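Side-chain contacts in putative tRNA (Adenine(37)-N6)-methyltransferase (Pseudomonas aeruginosa, PDB 7BTU), which probably methylates the threonylcarbamoyl-modified adenosine at position 37 of tRNA, with S-adenosyl-L-methionine as methyl donor: residues V184-L187 and I188-L192; Y222-P225 and D226-R229; K137-P141 and Y142-V146. All blocks are in the same frame, centred on the assembly; numbering follows the deposited sequence.

Contact 1 of 3, residues V184-L187 and I188-L192; sequences VAEL and IEQCL
Val-184 and Ile-188 meet one turn apart on the alpha-helix 184-193, part of the C-terminal TrmO domain. Their apolar contact runs from Val-184 CG1 to Ile-188 CD1, at 3.6 Å. Val-184 CG1 lies anti to its own nitrogen (chi1 166°), which carries this methyl to the end of the isoleucine. Ile-188 CG1, in turn, comes within 3.2 Å of Val-184 O. Both residues are buried against the four-stranded sheet: Val-184 packs on Leu-216, Ile-188 on Val-218 and Val-230. Leu-187 instead leans on the loop residues Cys-20 and Ala-37.

The backbone supplies four i to i+4 hydrogen bonds, evidence of a regular helix. Ile-188 N reaches Val-184 O at 2.9 Å, and Cys-191 N reaches Leu-187 O at 2.8 Å; Glu-189 and Gln-190 donate likewise to Ala-185 and Glu-186.

The polar ends of Glu-186 and Gln-190 are linked through a water. The Gln-190 amide is fixed at both ends, its OE1 accepting the N-H of Ala-36 while NE2 donates to the bridging water at 3.0 Å. That water passes a hydrogen to the extended Glu-186 chain, 2.8 Å from its OE2.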
loop_
_atom_site.group_PDB
_atom_site.type_symbol
_atom_site.label_atom_id
_atom_site.label_comp_id
_atom_site.label_asym_id
_atom_site.label_seq_id
_atom_site.Cartn_x
_atom_site.Cartn_y
_atom_site.Cartn_z
ATOM N N VAL B 184 17.085 17.215 -15.698
ATOM C CA VAL B 184 16.391 16.771 -16.911
ATOM C C VAL B 184 17.172 15.669 -17.611
ATOM O O VAL B 184 16.590 14.695 -18.114
ATOM C CB VAL B 184 16.105 17.963 -17.849
ATOM C CG1 VAL B 184 15.696 17.469 -19.306
ATOM C CG2 VAL B 184 14.994 18.839 -17.272
ATOM N N ALA B 185 18.487 15.834 -17.731
ATOM C CA ALA B 185 19.268 14.827 -18.452
ATOM C C ALA B 185 19.171 13.479 -17.752
ATOM O O ALA B 185 18.978 12.439 -18.400
ATOM C CB ALA B 185 20.728 15.254 -18.560
ATOM N N GLU B 186 19.279 13.485 -16.408
ATOM C CA GLU B 186 19.210 12.239 -15.660
ATOM C C GLU B 186 17.822 11.639 -15.752
ATOM O O GLU B 186 17.675 10.422 -15.902
ATOM C CB GLU B 186 19.550 12.467 -14.183
ATOM C CG GLU B 186 21.059 12.674 -14.027
ATOM C CD GLU B 186 21.423 12.868 -12.570
ATOM O OE1 GLU B 186 21.333 14.017 -12.105
ATOM O OE2 GLU B 186 21.774 11.874 -11.895
ATOM N N LEU B 187 16.805 12.484 -15.686
ATOM C CA LEU B 187 15.441 11.961 -15.808
ATOM C C LEU B 187 15.266 11.290 -17.154
ATOM O O LEU B 187 14.689 10.191 -17.246
ATOM C CB LEU B 187 14.430 13.087 -15.657
ATOM C CG LEU B 187 12.961 12.725 -15.947
ATOM C CD1 LEU B 187 12.412 11.681 -15.007
ATOM C CD2 LEU B 187 12.138 14.015 -15.847
ATOM N N ILE B 188 15.712 11.968 -18.214
ATOM C CA ILE B 188 15.537 11.400 -19.559
ATOM C C ILE B 188 16.218 10.043 -19.633
ATOM O O ILE B 188 15.630 9.050 -20.066
ATOM C CB ILE B 188 16.050 12.373 -20.641
ATOM C CG1 ILE B 188 15.121 13.595 -20.764
ATOM C CG2 ILE B 188 16.227 11.618 -22.022
ATOM C CD1 ILE B 188 15.654 14.743 -21.717
ATOM N N GLU B 189 17.462 9.977 -19.158
ATOM C CA GLU B 189 18.199 8.725 -19.173
ATOM C C GLU B 189 17.477 7.647 -18.363
ATOM O O GLU B 189 17.397 6.490 -18.797
ATOM C CB GLU B 189 19.605 8.987 -18.622
ATOM C CG GLU B 189 20.447 7.794 -18.376
ATOM C CD GLU B 189 21.887 8.030 -18.800
ATOM O OE1 GLU B 189 22.217 9.185 -19.187
ATOM O OE2 GLU B 189 22.668 7.051 -18.801
ATOM N N GLN B 190 16.988 7.995 -17.156
ATOM C CA GLN B 190 16.379 6.981 -16.315
ATOM C C GLN B 190 15.045 6.518 -16.878
ATOM O O GLN B 190 14.686 5.358 -16.729
ATOM C CB GLN B 190 16.188 7.501 -14.880
ATOM C CG GLN B 190 17.549 7.640 -14.175
ATOM C CD GLN B 190 17.505 8.557 -12.995
ATOM O OE1 GLN B 190 16.445 8.745 -12.378
ATOM N NE2 GLN B 190 18.672 9.123 -12.640
ATOM N N CYS B 191 14.281 7.438 -17.490
ATOM C CA CYS B 191 12.997 7.109 -18.130
ATOM C C CYS B 191 13.198 6.238 -19.370
ATOM O O CYS B 191 12.454 5.271 -19.612
ATOM C CB CYS B 191 12.283 8.424 -18.523
ATOM S SG CYS B 191 10.738 8.326 -19.534
ATOM N N LEU B 192 14.163 6.614 -20.212
ATOM C CA LEU B 192 14.357 5.904 -21.465
ATOM C C LEU B 192 14.934 4.527 -21.226
ATOM O O LEU B 192 14.571 3.574 -21.940
ATOM C CB LEU B 192 15.264 6.717 -22.409
ATOM C CG LEU B 192 14.531 7.969 -22.948
ATOM C CD1 LEU B 192 15.369 8.748 -23.945
ATOM C CD2 LEU B 192 13.229 7.541 -23.578
HETATM O O HOH W 1 19.569 10.912 -10.442
#

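Contact 2 of 3, residues Y222-P225 and D226-R229; sequences YPRP and DLIR
The guanidinium of Arg-224 has Leu-227 over one face and Asp-226 at its edge, at the type I turn 224-227 that joins the hairpin strands 216-222 and 227-234. Leu-227 CB stands 3.9 Å above the guanidinium plane, toward its rim, and Leu-227 CD2 is 3.5 Å from Arg-224 NH1. At the edge, Arg-224 NE forms a salt bridge with Asp-226 OD1 at 3.1 Å, the oxygen taking the N-H on its syn side; NH2 adds a weak bond to the same oxygen. Because guanidinium and carboxylate are turned 77° apart, this is not a flat two-oxygen pairing: both N-H groups converge on OD1. Asp-226 can present that atom since its CG lies between the backbone N and the carbonyl carbon (chi1 56°).

The second flat group, the Tyr-222 ring, has Arg-224 O in plane at its edge. The ring and Ile-228 extend together in one direction, and Tyr-222 CE2 touches Ile-228 CG1 at 3.5 Å. The Trp-220 ring meets Tyr-222 too, while the backbone of Ile-228 bonds to Ala-162 and Glu-164 of the neighbouring strand 162-165.

In the backbone, Leu-227 N closes the turn on Arg-224 O at 3.1 Å, approaching 60° out of the carbonyl plane. Tyr-222 CA lies 3.3 Å from Leu-227 O in a CA-H...O contact. The Pro-223 ring crosses the Arg-229 side chain at about a right angle, its CG 3.6 Å from Arg-229 CB.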
loop_
_atom_site.group_PDB
_atom_site.type_symbol
_atom_site.label_atom_id
_atom_site.label_comp_id
_atom_site.label_asym_id
_atom_site.label_seq_id
_atom_site.Cartn_x
_atom_site.Cartn_y
_atom_site.Cartn_z
ATOM N N TYR B 222 16.075 3.990 -31.753
ATOM C CA TYR B 222 16.833 2.793 -31.381
ATOM C C TYR B 222 17.910 2.547 -32.417
ATOM O O TYR B 222 17.623 1.920 -33.430
ATOM C CB TYR B 222 15.922 1.574 -31.333
ATOM C CG TYR B 222 15.023 1.594 -30.151
ATOM C CD1 TYR B 222 13.823 2.287 -30.190
ATOM C CD2 TYR B 222 15.381 0.948 -28.984
ATOM C CE1 TYR B 222 12.977 2.302 -29.068
ATOM C CE2 TYR B 222 14.534 0.941 -27.877
ATOM C CZ TYR B 222 13.354 1.644 -27.921
ATOM O OH TYR B 222 12.525 1.644 -26.801
ATOM N N PRO B 223 19.157 2.959 -32.205
ATOM C CA PRO B 223 20.212 2.612 -33.215
ATOM C C PRO B 223 20.445 1.117 -33.335
ATOM O O PRO B 223 20.897 0.639 -34.390
ATOM C CB PRO B 223 21.491 3.318 -32.707
ATOM C CG PRO B 223 21.040 4.261 -31.639
ATOM C CD PRO B 223 19.667 3.805 -31.112
ATOM N N ARG B 224 20.196 0.377 -32.257
ATOM C CA ARG B 224 20.294 -1.072 -32.176
ATOM C C ARG B 224 19.181 -1.509 -31.234
ATOM O O ARG B 224 18.693 -0.695 -30.447
ATOM C CB ARG B 224 21.643 -1.542 -31.618
ATOM C CG ARG B 224 22.859 -0.913 -32.231
ATOM C CD ARG B 224 24.119 -1.650 -31.771
ATOM N NE ARG B 224 24.127 -1.798 -30.317
ATOM C CZ ARG B 224 24.915 -1.095 -29.510
ATOM N NH1 ARG B 224 25.749 -0.202 -30.036
ATOM N NH2 ARG B 224 24.873 -1.281 -28.191
ATOM N N PRO B 225 18.774 -2.782 -31.272
ATOM C CA PRO B 225 17.721 -3.215 -30.335
ATOM C C PRO B 225 18.044 -2.954 -28.871
ATOM O O PRO B 225 17.112 -2.781 -28.076
ATOM C CB PRO B 225 17.599 -4.717 -30.625
ATOM C CG PRO B 225 17.976 -4.813 -32.048
ATOM C CD PRO B 225 19.085 -3.830 -32.258
ATOM N N ASP B 226 19.322 -2.846 -28.497
ATOM C CA ASP B 226 19.694 -2.670 -27.095
ATOM C C ASP B 226 20.285 -1.287 -26.810
ATOM O O ASP B 226 21.032 -1.109 -25.842
ATOM C CB ASP B 226 20.660 -3.779 -26.676
ATOM C CG ASP B 226 21.897 -3.844 -27.558
ATOM O OD1 ASP B 226 21.968 -3.103 -28.567
ATOM O OD2 ASP B 226 22.799 -4.656 -27.245
ATOM N N LEU B 227 19.959 -0.293 -27.619
ATOM C CA LEU B 227 20.524 1.026 -27.398
ATOM C C LEU B 227 19.504 2.062 -27.824
ATOM O O LEU B 227 18.903 1.949 -28.898
ATOM C CB LEU B 227 21.849 1.200 -28.176
ATOM C CG LEU B 227 22.552 2.567 -28.148
ATOM C CD1 LEU B 227 23.025 2.918 -26.740
ATOM C CD2 LEU B 227 23.805 2.588 -29.149
ATOM N N ILE B 228 19.307 3.040 -26.956
ATOM C CA ILE B 228 18.498 4.207 -27.238
ATOM C C ILE B 228 19.410 5.401 -27.422
ATOM O O ILE B 228 20.387 5.575 -26.678
ATOM C CB ILE B 228 17.494 4.432 -26.095
ATOM C CG1 ILE B 228 16.375 3.366 -26.193
ATOM C CG2 ILE B 228 16.969 5.839 -26.170
ATOM C CD1 ILE B 228 15.287 3.438 -25.063
ATOM N N ARG B 229 19.077 6.248 -28.382
ATOM C CA ARG B 229 19.813 7.481 -28.614
ATOM C C ARG B 229 18.863 8.653 -28.498
ATOM O O ARG B 229 17.819 8.663 -29.147
ATOM C CB ARG B 229 20.509 7.437 -30.005
ATOM C CG ARG B 229 20.942 8.821 -30.525
ATOM C CD ARG B 229 21.283 8.757 -32.108
ATOM N NE ARG B 229 21.794 10.026 -32.650
ATOM C CZ ARG B 229 22.987 10.478 -32.305
ATOM N NH1 ARG B 229 23.697 9.749 -31.473
ATOM N NH2 ARG B 229 23.493 11.623 -32.781
#

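Contact 3 of 3, residues K137-P141 and Y142-V146; sequences KPYVP and YADAV
Tyr-139 and Asp-144 run antiparallel to each other where strand 132-138 gives way to the short helix 141-144. Asp-144 CB lies over one face of the tyrosine ring, 3.8 Å from the centroid and 26° off the normal, a CH-pi contact; ring and carboxylate planes are 68° apart. Beyond the ring, Tyr-139 OH meets Ala-145 CB at 3.5 Å, and the hydroxyl bonds to Asp-144 O and Val-146 N of the second subunit.

With CG anti to its carbonyl carbon (chi1 -59°), Asp-144 folds back to the helix start. There OD2 accepts the N-H of the N-cap residue Val-140 at 2.9 Å, from above the carboxylate plane, while Val-140 O receives Asp-144 N, also at 2.9 Å. Val-140 and Tyr-142 extend alongside one another, with Val-140 CG1 3.5 Å from Tyr-142 CD2.

Besides Val-140 N, OD2 accepts Trp-63 NE1 of the barrel and pairs with Arg-97 NH1 of the second subunit. Two N-H donors and the arginine's charge converge on OD2, which probably restrains the carboxylate's rotation; the same oxygen thus takes part both in the turn and in the subunit interface.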
loop_
_atom_site.group_PDB
_atom_site.type_symbol
_atom_site.label_atom_id
_atom_site.label_comp_id
_atom_site.label_asym_id
_atom_site.label_seq_id
_atom_site.Cartn_x
_atom_site.Cartn_y
_atom_site.Cartn_z
ATOM N N LYS B 137 0.901 8.165 4.265
ATOM C CA LYS B 137 1.275 7.370 5.456
ATOM C C LYS B 137 2.736 6.968 5.313
ATOM O O LYS B 137 3.212 6.768 4.189
ATOM C CB LYS B 137 0.431 6.087 5.593
ATOM N N PRO B 138 3.456 6.788 6.421
ATOM C CA PRO B 138 4.846 6.300 6.337
ATOM C C PRO B 138 4.875 4.897 5.786
ATOM O O PRO B 138 4.060 4.063 6.167
ATOM C CB PRO B 138 5.338 6.284 7.805
ATOM C CG PRO B 138 4.377 7.129 8.541
ATOM C CD PRO B 138 3.033 7.064 7.808
ATOM N N TYR B 139 5.861 4.636 4.923
ATOM C CA TYR B 139 6.216 3.277 4.550
ATOM C C TYR B 139 7.036 2.660 5.685
ATOM O O TYR B 139 7.983 3.271 6.182
ATOM C CB TYR B 139 7.012 3.296 3.225
ATOM C CG TYR B 139 7.360 1.908 2.726
ATOM C CD1 TYR B 139 8.439 1.199 3.257
ATOM C CD2 TYR B 139 6.562 1.280 1.755
ATOM C CE1 TYR B 139 8.750 -0.109 2.806
ATOM C CE2 TYR B 139 6.879 -0.023 1.285
ATOM C CZ TYR B 139 7.925 -0.707 1.827
ATOM O OH TYR B 139 8.227 -1.981 1.377
ATOM N N VAL B 140 6.655 1.463 6.125
ATOM C CA VAL B 140 7.333 0.818 7.246
ATOM C C VAL B 140 7.743 -0.592 6.846
ATOM O O VAL B 140 6.872 -1.464 6.690
ATOM C CB VAL B 140 6.427 0.778 8.503
ATOM C CG1 VAL B 140 7.172 0.168 9.695
ATOM C CG2 VAL B 140 5.942 2.152 8.838
ATOM N N PRO B 141 9.050 -0.863 6.715
ATOM C CA PRO B 141 9.491 -2.134 6.108
ATOM C C PRO B 141 9.031 -3.374 6.840
ATOM O O PRO B 141 8.758 -4.405 6.210
ATOM C CB PRO B 141 11.031 -2.043 6.180
ATOM C CG PRO B 141 11.363 -0.606 6.351
ATOM C CD PRO B 141 10.145 0.105 6.900
ATOM N N TYR B 142 9.040 -3.365 8.170
ATOM C CA TYR B 142 8.673 -4.621 8.798
ATOM C C TYR B 142 7.254 -5.016 8.417
ATOM O O TYR B 142 6.985 -6.210 8.254
ATOM C CB TYR B 142 8.853 -4.545 10.319
ATOM C CG TYR B 142 7.628 -4.077 11.054
ATOM C CD1 TYR B 142 6.564 -4.941 11.293
ATOM C CD2 TYR B 142 7.558 -2.789 11.574
ATOM C CE1 TYR B 142 5.459 -4.523 11.966
ATOM C CE2 TYR B 142 6.423 -2.357 12.267
ATOM C CZ TYR B 142 5.385 -3.220 12.453
ATOM O OH TYR B 142 4.266 -2.805 13.148
ATOM N N ALA B 143 6.370 -4.043 8.180
ATOM C CA ALA B 143 4.998 -4.369 7.826
ATOM C C ALA B 143 4.782 -4.471 6.316
ATOM O O ALA B 143 3.967 -5.291 5.889
ATOM C CB ALA B 143 4.009 -3.346 8.396
ATOM N N ASP B 144 5.533 -3.710 5.515
ATOM C CA ASP B 144 5.218 -3.518 4.097
ATOM C C ASP B 144 6.158 -4.274 3.155
ATOM O O ASP B 144 5.790 -4.504 2.007
ATOM C CB ASP B 144 5.258 -2.026 3.744
ATOM C CG ASP B 144 4.270 -1.198 4.562
ATOM O OD1 ASP B 144 3.254 -1.759 5.028
ATOM O OD2 ASP B 144 4.498 0.015 4.748
ATOM N N ALA B 145 7.359 -4.633 3.608
ATOM C CA ALA B 145 8.373 -5.308 2.774
ATOM C C ALA B 145 8.310 -6.763 3.225
ATOM O O ALA B 145 8.889 -7.142 4.245
ATOM C CB ALA B 145 9.754 -4.688 2.991
ATOM N N VAL B 146 7.615 -7.571 2.442
ATOM C CA VAL B 146 7.212 -8.917 2.828
ATOM C C VAL B 146 8.168 -9.897 2.152
ATOM O O VAL B 146 8.048 -10.180 0.953
ATOM C CB VAL B 146 5.763 -9.203 2.441
ATOM C CG1 VAL B 146 5.422 -10.674 2.829
ATOM C CG2 VAL B 146 4.798 -8.200 3.194
#

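In the fold
From the N terminus the chain first reaches contact 3, then contact 1, then contact 2; each closes before the next opens, so none nest or cross. Contact 3 turns the chain out of the last strand of the six-stranded barrel, at the boundary with the second subunit. Contact 1 lies on the C-terminal domain's sheet-covering helix and also reaches back to the loop around Ala-36. Contact 2 closes the short connection between strands 216-222 and 227-234 of that sheet. Contacts 1 and 2 have centres about 15 Å apart and touch directly, Leu-192 O lying 3.2 Å from Ile-228 CD1. Contact 3 stays remote, its centre about 28 Å from that of contact 1.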